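Local atomic coordinates of hemolysin BL lytic component L1 (Bacillus cereus, PDB entry 7NMQ), a protein that serves as a lytic component of hemolysin BL, an alpha-helical pore-forming enterotoxin, and probably acts with partner components to breach host cell membranes. Residues G6-K11 / N312-N317; Q34-L39 / N58-R63; K53-N58 / T147-N152; T123-V128 / N306-W311. All blocks are in the same frame, centred on the assembly; numbering follows the deposited sequence.

Contact 1: G6-K11 / N312-N317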
loop_
_atom_site.group_PDB
_atom_site.type_symbol
_atom_site.label_atom_id
_atom_site.label_comp_id
_atom_site.label_asym_id
_atom_site.label_seq_id
_atom_site.Cartn_x
_atom_site.Cartn_y
_atom_site.Cartn_z
ATOM N N GLY A 6 -7.169 -11.163 -21.966
ATOM C CA GLY A 6 -6.549 -11.442 -20.675
ATOM C C GLY A 6 -6.478 -10.212 -19.790
ATOM O O GLY A 6 -6.956 -9.131 -20.123
ATOM N N PRO A 7 -5.924 -10.415 -18.588
ATOM C CA PRO A 7 -5.886 -9.355 -17.566
ATOM C C PRO A 7 -4.924 -8.186 -17.842
ATOM O O PRO A 7 -4.784 -7.309 -17.015
ATOM C CB PRO A 7 -5.643 -10.209 -16.315
ATOM C CG PRO A 7 -4.893 -11.386 -16.763
ATOM C CD PRO A 7 -5.510 -11.726 -18.089
ATOM N N GLU A 8 -4.268 -8.132 -18.990
ATOM C CA GLU A 8 -3.451 -6.969 -19.395
ATOM C C GLU A 8 -2.416 -6.731 -18.269
ATOM O O GLU A 8 -1.787 -7.706 -17.835
ATOM C CB GLU A 8 -4.379 -5.786 -19.698
ATOM C CG GLU A 8 -5.526 -6.143 -20.605
ATOM C CD GLU A 8 -5.389 -5.768 -22.058
ATOM O OE1 GLU A 8 -6.393 -5.273 -22.563
ATOM O OE2 GLU A 8 -4.304 -5.981 -22.671
ATOM N N GLY A 9 -2.198 -5.495 -17.821
ATOM C CA GLY A 9 -1.207 -5.157 -16.787
ATOM C C GLY A 9 -1.748 -5.298 -15.377
ATOM O O GLY A 9 -1.125 -4.701 -14.469
ATOM N N LEU A 10 -2.833 -6.051 -15.145
ATOM C CA LEU A 10 -3.348 -6.135 -13.753
ATOM C C LEU A 10 -2.318 -6.746 -12.808
ATOM O O LEU A 10 -2.309 -6.312 -11.618
ATOM C CB LEU A 10 -4.673 -6.864 -13.680
ATOM C CG LEU A 10 -5.844 -6.094 -14.255
ATOM C CD1 LEU A 10 -7.064 -7.011 -14.308
ATOM C CD2 LEU A 10 -6.148 -4.844 -13.448
ATOM N N LYS A 11 -1.486 -7.661 -13.233
ATOM C CA LYS A 11 -0.560 -8.358 -12.317
ATOM C C LYS A 11 0.393 -7.340 -11.673
ATOM O O LYS A 11 0.524 -7.326 -10.447
ATOM C CB LYS A 11 0.185 -9.446 -13.071
ATOM C CG LYS A 11 0.599 -10.636 -12.242
ATOM C CD LYS A 11 1.058 -11.816 -13.083
ATOM C CE LYS A 11 1.502 -12.976 -12.213
ATOM N NZ LYS A 11 2.248 -13.985 -12.994
ATOM N N ASN A 312 -10.221 -0.346 -18.553
ATOM C CA ASN A 312 -10.688 0.394 -19.747
ATOM C C ASN A 312 -10.093 -0.200 -21.032
ATOM O O ASN A 312 -10.831 -0.361 -22.008
ATOM C CB ASN A 312 -10.390 1.870 -19.613
ATOM C CG ASN A 312 -11.224 2.500 -18.522
ATOM O OD1 ASN A 312 -12.251 1.972 -18.110
ATOM N ND2 ASN A 312 -10.801 3.665 -18.097
ATOM N N THR A 313 -8.816 -0.532 -21.037
ATOM C CA THR A 313 -8.151 -1.151 -22.203
ATOM C C THR A 313 -8.808 -2.495 -22.489
ATOM O O THR A 313 -9.089 -2.814 -23.689
ATOM C CB THR A 313 -6.652 -1.282 -21.990
ATOM O OG1 THR A 313 -6.172 0.064 -21.828
ATOM C CG2 THR A 313 -5.967 -1.953 -23.151
ATOM N N MET A 314 -9.075 -3.258 -21.447
ATOM C CA MET A 314 -9.671 -4.594 -21.610
ATOM C C MET A 314 -11.083 -4.422 -22.194
ATOM O O MET A 314 -11.464 -5.215 -23.060
ATOM C CB MET A 314 -9.706 -5.299 -20.255
ATOM C CG MET A 314 -10.121 -6.725 -20.325
ATOM S SD MET A 314 -10.280 -7.356 -18.671
ATOM C CE MET A 314 -8.571 -7.205 -18.128
ATOM N N GLY A 315 -11.875 -3.466 -21.706
ATOM C CA GLY A 315 -13.221 -3.203 -22.247
ATOM C C GLY A 315 -13.123 -2.879 -23.727
ATOM O O GLY A 315 -13.937 -3.398 -24.499
ATOM N N ALA A 316 -12.141 -2.091 -24.146
ATOM C CA ALA A 316 -11.938 -1.782 -25.588
ATOM C C ALA A 316 -11.603 -3.041 -26.387
ATOM O O ALA A 316 -12.134 -3.221 -27.484
ATOM C CB ALA A 316 -10.860 -0.767 -25.777
ATOM N N ASN A 317 -10.778 -3.904 -25.844
ATOM C CA ASN A 317 -10.358 -5.141 -26.534
ATOM C C ASN A 317 -11.573 -6.071 -26.698
ATOM O O ASN A 317 -11.798 -6.635 -27.769
ATOM C CB ASN A 317 -9.228 -5.814 -25.767
ATOM C CG ASN A 317 -7.912 -5.078 -25.876
ATOM O OD1 ASN A 317 -7.677 -4.341 -26.822
ATOM N ND2 ASN A 317 -7.009 -5.320 -24.953
#

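Contact 2: Q34-L39 / N58-R63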
loop_
_atom_site.group_PDB
_atom_site.type_symbol
_atom_site.label_atom_id
_atom_site.label_comp_id
_atom_site.label_asym_id
_atom_site.label_seq_id
_atom_site.Cartn_x
_atom_site.Cartn_y
_atom_site.Cartn_z
ATOM N N GLN A 34 1.487 4.950 19.214
ATOM C CA GLN A 34 2.282 6.049 19.766
ATOM C C GLN A 34 1.388 6.866 20.692
ATOM O O GLN A 34 0.350 7.378 20.277
ATOM C CB GLN A 34 2.836 6.911 18.651
ATOM C CG GLN A 34 3.699 7.996 19.237
ATOM C CD GLN A 34 4.947 8.302 18.474
ATOM O OE1 GLN A 34 5.642 7.448 17.946
ATOM N NE2 GLN A 34 5.195 9.579 18.350
ATOM N N PRO A 35 1.736 7.009 21.983
ATOM C CA PRO A 35 0.873 7.770 22.883
ATOM C C PRO A 35 1.004 9.279 22.698
ATOM O O PRO A 35 1.927 9.736 22.032
ATOM C CB PRO A 35 1.370 7.374 24.261
ATOM C CG PRO A 35 2.809 7.104 24.037
ATOM C CD PRO A 35 2.878 6.406 22.686
ATOM N N ASN A 36 0.031 9.994 23.259
ATOM C CA ASN A 36 0.119 11.472 23.366
ATOM C C ASN A 36 1.469 11.841 23.967
ATOM O O ASN A 36 1.919 11.207 24.962
ATOM C CB ASN A 36 -1.056 12.073 24.124
ATOM C CG ASN A 36 -2.341 12.182 23.336
ATOM O OD1 ASN A 36 -2.449 11.660 22.230
ATOM N ND2 ASN A 36 -3.320 12.869 23.907
ATOM N N VAL A 37 2.100 12.856 23.431
ATOM C CA VAL A 37 3.466 13.215 23.899
ATOM C C VAL A 37 3.389 13.661 25.352
ATOM O O VAL A 37 2.548 14.481 25.729
ATOM C CB VAL A 37 4.107 14.279 23.004
ATOM C CG1 VAL A 37 3.394 15.622 23.027
ATOM C CG2 VAL A 37 5.562 14.497 23.343
ATOM N N ASN A 38 4.328 13.163 26.137
ATOM C CA ASN A 38 4.441 13.526 27.558
ATOM C C ASN A 38 5.438 14.675 27.722
ATOM O O ASN A 38 6.643 14.462 27.664
ATOM C CB ASN A 38 4.834 12.304 28.390
ATOM C CG ASN A 38 4.916 12.617 29.880
ATOM O OD1 ASN A 38 4.699 13.740 30.337
ATOM N ND2 ASN A 38 5.245 11.599 30.634
ATOM N N LEU A 39 4.912 15.863 27.964
ATOM C CA LEU A 39 5.734 17.024 28.405
ATOM C C LEU A 39 5.202 17.568 29.723
ATOM O O LEU A 39 5.326 18.780 29.986
ATOM C CB LEU A 39 5.740 18.077 27.305
ATOM C CG LEU A 39 6.700 17.714 26.178
ATOM C CD1 LEU A 39 6.428 18.574 24.971
ATOM C CD2 LEU A 39 8.161 17.825 26.619
ATOM N N ASN A 58 -3.858 16.995 17.522
ATOM C CA ASN A 58 -3.332 16.472 16.242
ATOM C C ASN A 58 -3.067 14.981 16.380
ATOM O O ASN A 58 -3.336 14.215 15.424
ATOM C CB ASN A 58 -2.038 17.119 15.824
ATOM C CG ASN A 58 -2.139 18.610 15.568
ATOM O OD1 ASN A 58 -3.196 19.193 15.244
ATOM N ND2 ASN A 58 -1.005 19.226 15.650
ATOM N N GLN A 59 -2.567 14.518 17.517
ATOM C CA GLN A 59 -2.202 13.095 17.687
ATOM C C GLN A 59 -3.493 12.292 17.743
ATOM O O GLN A 59 -3.546 11.184 17.195
ATOM C CB GLN A 59 -1.325 12.860 18.927
ATOM C CG GLN A 59 0.034 13.496 18.800
ATOM C CD GLN A 59 0.948 13.196 19.959
ATOM O OE1 GLN A 59 0.835 13.778 21.035
ATOM N NE2 GLN A 59 1.811 12.248 19.754
ATOM N N GLU A 60 -4.521 12.791 18.419
ATOM C CA GLU A 60 -5.818 12.069 18.461
ATOM C C GLU A 60 -6.367 11.961 17.033
ATOM O O GLU A 60 -6.884 10.895 16.666
ATOM C CB GLU A 60 -6.776 12.789 19.410
ATOM C CG GLU A 60 -6.358 12.650 20.868
ATOM C CD GLU A 60 -6.660 13.835 21.750
ATOM O OE1 GLU A 60 -7.603 14.606 21.463
ATOM O OE2 GLU A 60 -5.915 13.969 22.714
ATOM N N LEU A 61 -6.247 13.003 16.218
ATOM C CA LEU A 61 -6.761 12.893 14.836
ATOM C C LEU A 61 -5.866 11.960 14.011
ATOM O O LEU A 61 -6.394 11.239 13.161
ATOM C CB LEU A 61 -6.819 14.279 14.210
ATOM C CG LEU A 61 -7.485 14.328 12.842
ATOM C CD1 LEU A 61 -8.909 13.807 12.894
ATOM C CD2 LEU A 61 -7.470 15.766 12.376
ATOM N N SER A 62 -4.569 11.897 14.284
ATOM C CA SER A 62 -3.682 10.968 13.556
ATOM C C SER A 62 -4.232 9.556 13.794
ATOM O O SER A 62 -4.176 8.709 12.877
ATOM C CB SER A 62 -2.253 11.041 14.005
ATOM O OG SER A 62 -1.709 12.341 13.866
ATOM N N ARG A 63 -4.635 9.260 15.049
ATOM C CA ARG A 63 -5.057 7.879 15.359
ATOM C C ARG A 63 -6.414 7.594 14.717
ATOM O O ARG A 63 -6.646 6.452 14.216
ATOM C CB ARG A 63 -5.026 7.589 16.856
ATOM C CG ARG A 63 -3.629 7.715 17.464
ATOM C CD ARG A 63 -3.507 7.192 18.877
ATOM N NE ARG A 63 -4.148 8.052 19.824
ATOM C CZ ARG A 63 -3.600 9.115 20.446
ATOM N NH1 ARG A 63 -2.322 9.441 20.357
ATOM N NH2 ARG A 63 -4.366 9.780 21.269
HETATM O O HOH W 1 4.731 11.870 20.709
HETATM O O HOH W 2 -0.277 8.757 18.042
#

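Contact 3: K53-N58 / T147-N152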
loop_
_atom_site.group_PDB
_atom_site.type_symbol
_atom_site.label_atom_id
_atom_site.label_comp_id
_atom_site.label_asym_id
_atom_site.label_seq_id
_atom_site.Cartn_x
_atom_site.Cartn_y
_atom_site.Cartn_z
ATOM N N LYS A 53 -1.223 21.474 23.782
ATOM C CA LYS A 53 -2.677 21.167 23.683
ATOM C C LYS A 53 -3.034 20.836 22.228
ATOM O O LYS A 53 -3.749 19.855 21.980
ATOM C CB LYS A 53 -3.539 22.319 24.211
ATOM C CG LYS A 53 -4.967 22.319 23.673
ATOM C CD LYS A 53 -5.838 23.447 24.173
ATOM C CE LYS A 53 -7.191 23.454 23.504
ATOM N NZ LYS A 53 -7.829 24.793 23.507
ATOM N N ASN A 54 -2.528 21.633 21.292
ATOM C CA ASN A 54 -2.825 21.447 19.861
ATOM C C ASN A 54 -2.177 20.172 19.339
ATOM O O ASN A 54 -2.809 19.477 18.549
ATOM C CB ASN A 54 -2.391 22.663 19.074
ATOM C CG ASN A 54 -3.348 23.787 19.364
ATOM O OD1 ASN A 54 -4.528 23.569 19.599
ATOM N ND2 ASN A 54 -2.893 24.986 19.212
ATOM N N ILE A 55 -0.953 19.889 19.757
ATOM C CA ILE A 55 -0.269 18.630 19.361
ATOM C C ILE A 55 -1.099 17.448 19.814
ATOM O O ILE A 55 -1.268 16.484 19.067
ATOM C CB ILE A 55 1.150 18.610 19.911
ATOM C CG1 ILE A 55 1.966 19.600 19.078
ATOM C CG2 ILE A 55 1.695 17.194 19.902
ATOM C CD1 ILE A 55 3.300 19.940 19.611
ATOM N N HIS A 56 -1.592 17.453 21.040
ATOM C CA HIS A 56 -2.394 16.314 21.509
ATOM C C HIS A 56 -3.649 16.158 20.666
ATOM O O HIS A 56 -4.007 15.011 20.341
ATOM C CB HIS A 56 -2.787 16.506 22.963
ATOM C CG HIS A 56 -1.630 16.289 23.874
ATOM N ND1 HIS A 56 -1.633 16.786 25.149
ATOM C CD2 HIS A 56 -0.473 15.601 23.715
ATOM C CE1 HIS A 56 -0.485 16.430 25.737
ATOM N NE2 HIS A 56 0.250 15.703 24.890
ATOM N N LEU A 57 -4.300 17.248 20.265
ATOM C CA LEU A 57 -5.466 17.145 19.361
ATOM C C LEU A 57 -4.998 16.577 18.011
ATOM O O LEU A 57 -5.719 15.752 17.428
ATOM C CB LEU A 57 -6.092 18.524 19.145
ATOM C CG LEU A 57 -6.703 19.135 20.388
ATOM C CD1 LEU A 57 -7.288 20.513 20.073
ATOM C CD2 LEU A 57 -7.724 18.256 21.026
ATOM N N ASN A 58 -3.858 16.995 17.522
ATOM C CA ASN A 58 -3.332 16.472 16.242
ATOM C C ASN A 58 -3.067 14.981 16.380
ATOM O O ASN A 58 -3.336 14.215 15.424
ATOM C CB ASN A 58 -2.038 17.119 15.824
ATOM C CG ASN A 58 -2.139 18.610 15.568
ATOM O OD1 ASN A 58 -3.196 19.193 15.244
ATOM N ND2 ASN A 58 -1.005 19.226 15.650
ATOM N N THR A 147 0.273 18.678 8.020
ATOM C CA THR A 147 0.755 20.064 8.007
ATOM C C THR A 147 0.447 20.727 9.366
ATOM O O THR A 147 1.259 21.499 9.836
ATOM C CB THR A 147 0.214 20.883 6.853
ATOM O OG1 THR A 147 -1.198 20.825 6.854
ATOM C CG2 THR A 147 0.668 20.292 5.543
ATOM N N ASP A 148 -0.712 20.450 9.950
ATOM C CA ASP A 148 -1.084 20.989 11.286
ATOM C C ASP A 148 -0.035 20.546 12.308
ATOM O O ASP A 148 0.492 21.380 13.083
ATOM C CB ASP A 148 -2.395 20.400 11.786
ATOM C CG ASP A 148 -3.648 20.929 11.126
ATOM O OD1 ASP A 148 -3.575 22.021 10.550
ATOM O OD2 ASP A 148 -4.705 20.290 11.307
ATOM N N PHE A 149 0.284 19.265 12.296
ATOM C CA PHE A 149 1.259 18.679 13.225
ATOM C C PHE A 149 2.635 19.271 12.980
ATOM O O PHE A 149 3.291 19.754 13.940
ATOM C CB PHE A 149 1.222 17.170 13.097
ATOM C CG PHE A 149 2.067 16.453 14.110
ATOM C CD1 PHE A 149 1.577 16.231 15.373
ATOM C CD2 PHE A 149 3.349 16.060 13.814
ATOM C CE1 PHE A 149 2.342 15.548 16.309
ATOM C CE2 PHE A 149 4.112 15.401 14.747
ATOM C CZ PHE A 149 3.584 15.105 15.972
ATOM N N LYS A 150 3.098 19.311 11.727
ATOM C CA LYS A 150 4.418 19.864 11.403
ATOM C C LYS A 150 4.472 21.295 11.915
ATOM O O LYS A 150 5.491 21.690 12.476
ATOM C CB LYS A 150 4.653 19.847 9.890
ATOM C CG LYS A 150 5.930 20.524 9.432
ATOM C CD LYS A 150 6.261 20.237 7.952
ATOM C CE LYS A 150 7.252 21.224 7.389
ATOM N NZ LYS A 150 8.573 21.064 8.052
ATOM N N ASN A 151 3.446 22.102 11.690
ATOM C CA ASN A 151 3.468 23.520 12.131
ATOM C C ASN A 151 3.527 23.596 13.665
ATOM O O ASN A 151 4.274 24.440 14.183
ATOM C CB ASN A 151 2.290 24.270 11.530
ATOM C CG ASN A 151 2.340 25.727 11.908
ATOM O OD1 ASN A 151 3.296 26.394 11.586
ATOM N ND2 ASN A 151 1.378 26.159 12.700
ATOM N N ASN A 152 2.836 22.742 14.382
ATOM C CA ASN A 152 2.819 22.830 15.859
ATOM C C ASN A 152 4.156 22.325 16.369
ATOM O O ASN A 152 4.652 22.863 17.393
ATOM C CB ASN A 152 1.664 22.048 16.445
ATOM C CG ASN A 152 0.318 22.703 16.274
ATOM O OD1 ASN A 152 -0.697 22.046 16.003
ATOM N ND2 ASN A 152 0.276 23.987 16.491
HETATM O O HOH W 3 -3.501 22.419 15.178
#

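Contact 4: T123-V128 / N306-W311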
loop_
_atom_site.group_PDB
_atom_site.type_symbol
_atom_site.label_atom_id
_atom_site.label_comp_id
_atom_site.label_asym_id
_atom_site.label_seq_id
_atom_site.Cartn_x
_atom_site.Cartn_y
_atom_site.Cartn_z
ATOM N N THR A 123 -18.316 -2.118 -15.035
ATOM C CA THR A 123 -18.681 -1.980 -13.607
ATOM C C THR A 123 -17.398 -1.865 -12.782
ATOM O O THR A 123 -17.320 -0.986 -11.909
ATOM C CB THR A 123 -19.514 -3.144 -13.088
ATOM O OG1 THR A 123 -20.747 -3.136 -13.787
ATOM C CG2 THR A 123 -19.798 -3.108 -11.602
ATOM N N ASN A 124 -16.422 -2.730 -13.041
ATOM C CA ASN A 124 -15.156 -2.761 -12.291
ATOM C C ASN A 124 -14.419 -1.455 -12.513
ATOM O O ASN A 124 -13.849 -0.937 -11.542
ATOM C CB ASN A 124 -14.335 -3.981 -12.634
ATOM C CG ASN A 124 -15.008 -5.241 -12.141
ATOM O OD1 ASN A 124 -15.923 -5.209 -11.313
ATOM N ND2 ASN A 124 -14.523 -6.350 -12.629
ATOM N N SER A 125 -14.409 -0.938 -13.737
ATOM C CA SER A 125 -13.726 0.339 -14.014
ATOM C C SER A 125 -14.411 1.451 -13.218
ATOM O O SER A 125 -13.709 2.278 -12.581
ATOM C CB SER A 125 -13.750 0.645 -15.476
ATOM O OG SER A 125 -13.244 1.949 -15.666
ATOM N N LYS A 126 -15.736 1.482 -13.235
ATOM C CA LYS A 126 -16.502 2.555 -12.552
ATOM C C LYS A 126 -16.223 2.490 -11.040
ATOM O O LYS A 126 -16.098 3.559 -10.374
ATOM C CB LYS A 126 -18.000 2.445 -12.833
ATOM C CG LYS A 126 -18.841 3.622 -12.372
ATOM C CD LYS A 126 -20.337 3.392 -12.590
ATOM C CE LYS A 126 -21.182 4.447 -11.909
ATOM N NZ LYS A 126 -21.114 5.740 -12.633
ATOM N N GLU A 127 -16.159 1.288 -10.476
ATOM C CA GLU A 127 -15.941 1.102 -9.028
ATOM C C GLU A 127 -14.563 1.640 -8.656
ATOM O O GLU A 127 -14.445 2.257 -7.571
ATOM C CB GLU A 127 -16.075 -0.339 -8.578
ATOM C CG GLU A 127 -17.521 -0.822 -8.550
ATOM C CD GLU A 127 -17.770 -2.072 -7.710
ATOM O OE1 GLU A 127 -16.893 -2.460 -6.831
ATOM O OE2 GLU A 127 -18.857 -2.646 -7.890
ATOM N N VAL A 128 -13.551 1.464 -9.499
ATOM C CA VAL A 128 -12.206 1.987 -9.154
ATOM C C VAL A 128 -12.302 3.502 -9.041
ATOM O O VAL A 128 -11.657 4.068 -8.154
ATOM C CB VAL A 128 -11.081 1.605 -10.134
ATOM C CG1 VAL A 128 -9.760 2.244 -9.740
ATOM C CG2 VAL A 128 -10.912 0.124 -10.196
ATOM N N ASN A 306 -3.872 3.043 -12.495
ATOM C CA ASN A 306 -3.329 2.087 -13.489
ATOM C C ASN A 306 -4.311 0.919 -13.626
ATOM O O ASN A 306 -4.591 0.504 -14.748
ATOM C CB ASN A 306 -1.940 1.599 -13.116
ATOM C CG ASN A 306 -1.326 0.780 -14.220
ATOM O OD1 ASN A 306 -1.348 1.178 -15.390
ATOM N ND2 ASN A 306 -0.859 -0.398 -13.876
ATOM N N ILE A 307 -4.871 0.432 -12.523
ATOM C CA ILE A 307 -5.881 -0.662 -12.567
ATOM C C ILE A 307 -7.066 -0.182 -13.393
ATOM O O ILE A 307 -7.558 -0.939 -14.262
ATOM C CB ILE A 307 -6.305 -1.137 -11.169
ATOM C CG1 ILE A 307 -5.123 -1.854 -10.503
ATOM C CG2 ILE A 307 -7.559 -1.999 -11.184
ATOM C CD1 ILE A 307 -5.360 -2.296 -9.078
ATOM N N GLN A 308 -7.526 1.044 -13.166
ATOM C CA GLN A 308 -8.653 1.590 -13.954
ATOM C C GLN A 308 -8.301 1.603 -15.454
ATOM O O GLN A 308 -9.148 1.169 -16.267
ATOM C CB GLN A 308 -8.992 2.990 -13.471
ATOM C CG GLN A 308 -10.068 3.575 -14.363
ATOM C CD GLN A 308 -10.664 4.766 -13.714
ATOM O OE1 GLN A 308 -9.995 5.769 -13.540
ATOM N NE2 GLN A 308 -11.922 4.618 -13.320
ATOM N N LYS A 309 -7.123 2.067 -15.819
ATOM C CA LYS A 309 -6.644 2.088 -17.215
ATOM C C LYS A 309 -6.677 0.666 -17.786
ATOM O O LYS A 309 -7.114 0.511 -18.951
ATOM C CB LYS A 309 -5.239 2.677 -17.301
ATOM C CG LYS A 309 -4.598 2.676 -18.682
ATOM C CD LYS A 309 -3.340 3.533 -18.768
ATOM C CE LYS A 309 -2.295 3.151 -17.750
ATOM N NZ LYS A 309 -2.008 1.701 -17.802
ATOM N N GLN A 310 -6.271 -0.338 -17.015
ATOM C CA GLN A 310 -6.219 -1.734 -17.511
ATOM C C GLN A 310 -7.642 -2.222 -17.756
ATOM O O GLN A 310 -7.865 -2.884 -18.810
ATOM C CB GLN A 310 -5.522 -2.703 -16.590
ATOM C CG GLN A 310 -4.100 -2.293 -16.284
ATOM C CD GLN A 310 -3.198 -2.093 -17.473
ATOM O OE1 GLN A 310 -3.301 -2.751 -18.518
ATOM N NE2 GLN A 310 -2.236 -1.205 -17.282
ATOM N N TRP A 311 -8.588 -1.899 -16.877
ATOM C CA TRP A 311 -9.993 -2.321 -17.149
ATOM C C TRP A 311 -10.511 -1.619 -18.403
ATOM O O TRP A 311 -11.213 -2.252 -19.197
ATOM C CB TRP A 311 -10.903 -2.019 -15.957
ATOM C CG TRP A 311 -10.811 -2.943 -14.793
ATOM C CD1 TRP A 311 -10.488 -2.552 -13.531
ATOM C CD2 TRP A 311 -11.044 -4.358 -14.747
ATOM N NE1 TRP A 311 -10.542 -3.629 -12.692
ATOM C CE2 TRP A 311 -10.905 -4.754 -13.405
ATOM C CE3 TRP A 311 -11.413 -5.330 -15.674
ATOM C CZ2 TRP A 311 -11.055 -6.073 -12.999
ATOM C CZ3 TRP A 311 -11.602 -6.627 -15.263
ATOM C CH2 TRP A 311 -11.434 -7.003 -13.934
#

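Contact 1: G6-K11 / N312-N317
M314, on the long helix 275-325, brings its thioether methyl against a type II' beta turn, P7 to L10, that leads into helix 10-33 of this ClyA-like helical protein. The turn is defined by the bond from L10 N to P7 O (3.0 Å) and by the positive phi of E8 (56°); G9 holds the N-cap position of the helix that follows. The densest part of the contact is the methyl group of M314. In the modelled conformer, one of two deposited, M314 CE lies 3.2 Å from G6 O. The same carbon also meets P7 CA, at 3.5 Å, and the CD1 branch of L10, so it touches backbone and side chain of three residues. CG points away from the backbone N (chi1 -172°), and the chain then bends at its last torsion, which brings CE round to the turn. W347 of helix 330-357 touches both P7 and M314 on this packed side. The methyl distances belong to the modelled conformer and are less certain for the other.

Looser packing prevails on the other side, where E8, T313 and N317 are all partly exposed. The E8 chain bends at chi2 and carries its carboxylate over the surface of the helix between T313 and N317. T313 spends its hydroxyl on K309 O and turns its methyl to the glutamate. The turn is also tied to this helix through G9 N, which is bonded to Q310 OE1. On the E8 carboxylate, OE1 lies 3.4 Å from T313 CG2 and 3.5 Å from M314 CA.

Contact 2: Q34-L39 / N58-R63
This is a polar contact between the loop that follows helix 10-33 and one face of helix 45-103, with N36 of the loop meeting R63, E60 and Q59 of the helix. The strongest evidence is a two-nitrogen grip: NH1 and NH2 of R63 both donate to N36 OD1, each at 2.9 Å. The oxygen sits in the guanidinium plane, but both donors reach it from the same face of the amide. NH2 stands well above the carbonyl plane (39°), while NH1 is tilted less. The other end of the N36 amide donates through ND2 to the anti lone pair of E60 OE2 (3.1 Å), with amide and carboxylate nearly coplanar. The R63 grip on OD1 already fixes which way the amide is flipped; the ND2 bond agrees but is less certain, since E60 has a second conformer.

Beside it, the extended chain of Q59 brings OE1 to V37 N, 2.9 Å away and on a lone pair in the carbonyl plane, satisfying a loop backbone N-H. R63 NH1 also bonds weakly to Q34 O (3.4 Å), and one water links the same two atoms.

Around this site, the Q34 amide bonds through NE2 to S282 O of helix 275-325, while OE1 accepts from N285 and from A226 N of strand 225-230. V37 packs on A279 of that helix and on L52 and I55 of helix 45-103, so the loop is wedged between the two helices.

Contact 3: K53-N58 / T147-N152
N152 OD1 accepts the side-chain N-H of N58 across the two helices, at 2.9 Å from ND2 and with an N-H...O angle of 151°. The donor lies in the N152 carbonyl plane, on a lone pair, and the two amides are nearly coplanar. A water oxygen stands close by, 2.9 Å from N152 OD1 and 3.2 Å from N58 OD1. The same N152 oxygen also rests on N54 CB, at 3.6 Å.

Beside this polar strip the contacts are between carbon atoms. The I55 and N152 side chains lie alongside each other, pointing opposite ways, with I55 CG1 3.6 Å from N152 CB. F149, its CG anti to the backbone N (chi1 -173°), presents a ring edge to N58 CB, which lies near the ring plane 3.7 Å from CD1. I55 CG2 touches the neighbouring ring atom CE1. L283 of helix 275-325 meets both I55 and F149, so the apolar side faces a third helix.

The axes of 53-58 and 147-152 approach to 9.5 Å and run nearly antiparallel, at 154°. Such lengthwise pairing, here with the buried N58 bonded to N152 beside the apolar I55 and F149, fits the long-helix bundle of the ClyA-like toxin family.

Contact 4: T123-V128 / N306-W311
Segments 123-128 and 306-311 run almost antiparallel, their axes 8.8 Å apart at an angle of 159°, and the CA atoms of S125 and Q308 come within 5.2 Å. The small S125 is consistent with this close approach: its CB meets W311 CB at 3.9 Å, and its OG bonds to N312 OD1.

On one side of this point lies the indole of W311. N124 sets its CB over the ring face in a CH-pi contact, 3.8 Å from the centroid of the five-membered ring and 18° off the normal. Its amide reaches on over the six-membered ring, ND2 standing 3.4 Å from CH2, with the amide plane steeply inclined to the ring (59°). One short side chain therefore spans much of the indole.

Farther along, V128 forks between two neighbours. CG1 packs on Q308 CB, while CG2 meets I307 CG2 at 4.1 Å. The Q308 chain, with CG anti to its own N, extends to helix 123-128 and offers NE2 to S125 O at 3.0 Å; the position of that nitrogen is less sure, so the bond is tentative.

Two further helices complete this buried site. Helix 45-103 brings N83 against N124, T80 against V128 and I307, and I84 against W311, while helix 10-33 reaches I307 through L10, A13 and T17.

In the fold
The four contacts form two pairs on a long helical body. Contacts 1 and 4 adjoin, with centres 9 Å apart on shared helix 275-325, and N312 OD1 probably bonds to S125 OG between them. Contacts 2 and 3, also 9 Å apart, share N58 on helix 45-103. Contacts 1 and 2 lie on opposite sides of the chain's centre, with centres 44 Å apart. Helix 107-154 serves contact 4 about a third of the way along and contact 3 near its C-terminal end. Along the chain, contact 1 encloses the others; contact 3 interleaves with contacts 2 and 4, and contact 2 closes before contact 4 opens. Contacts local and distant in sequence thus join the helices of one elongated bundle.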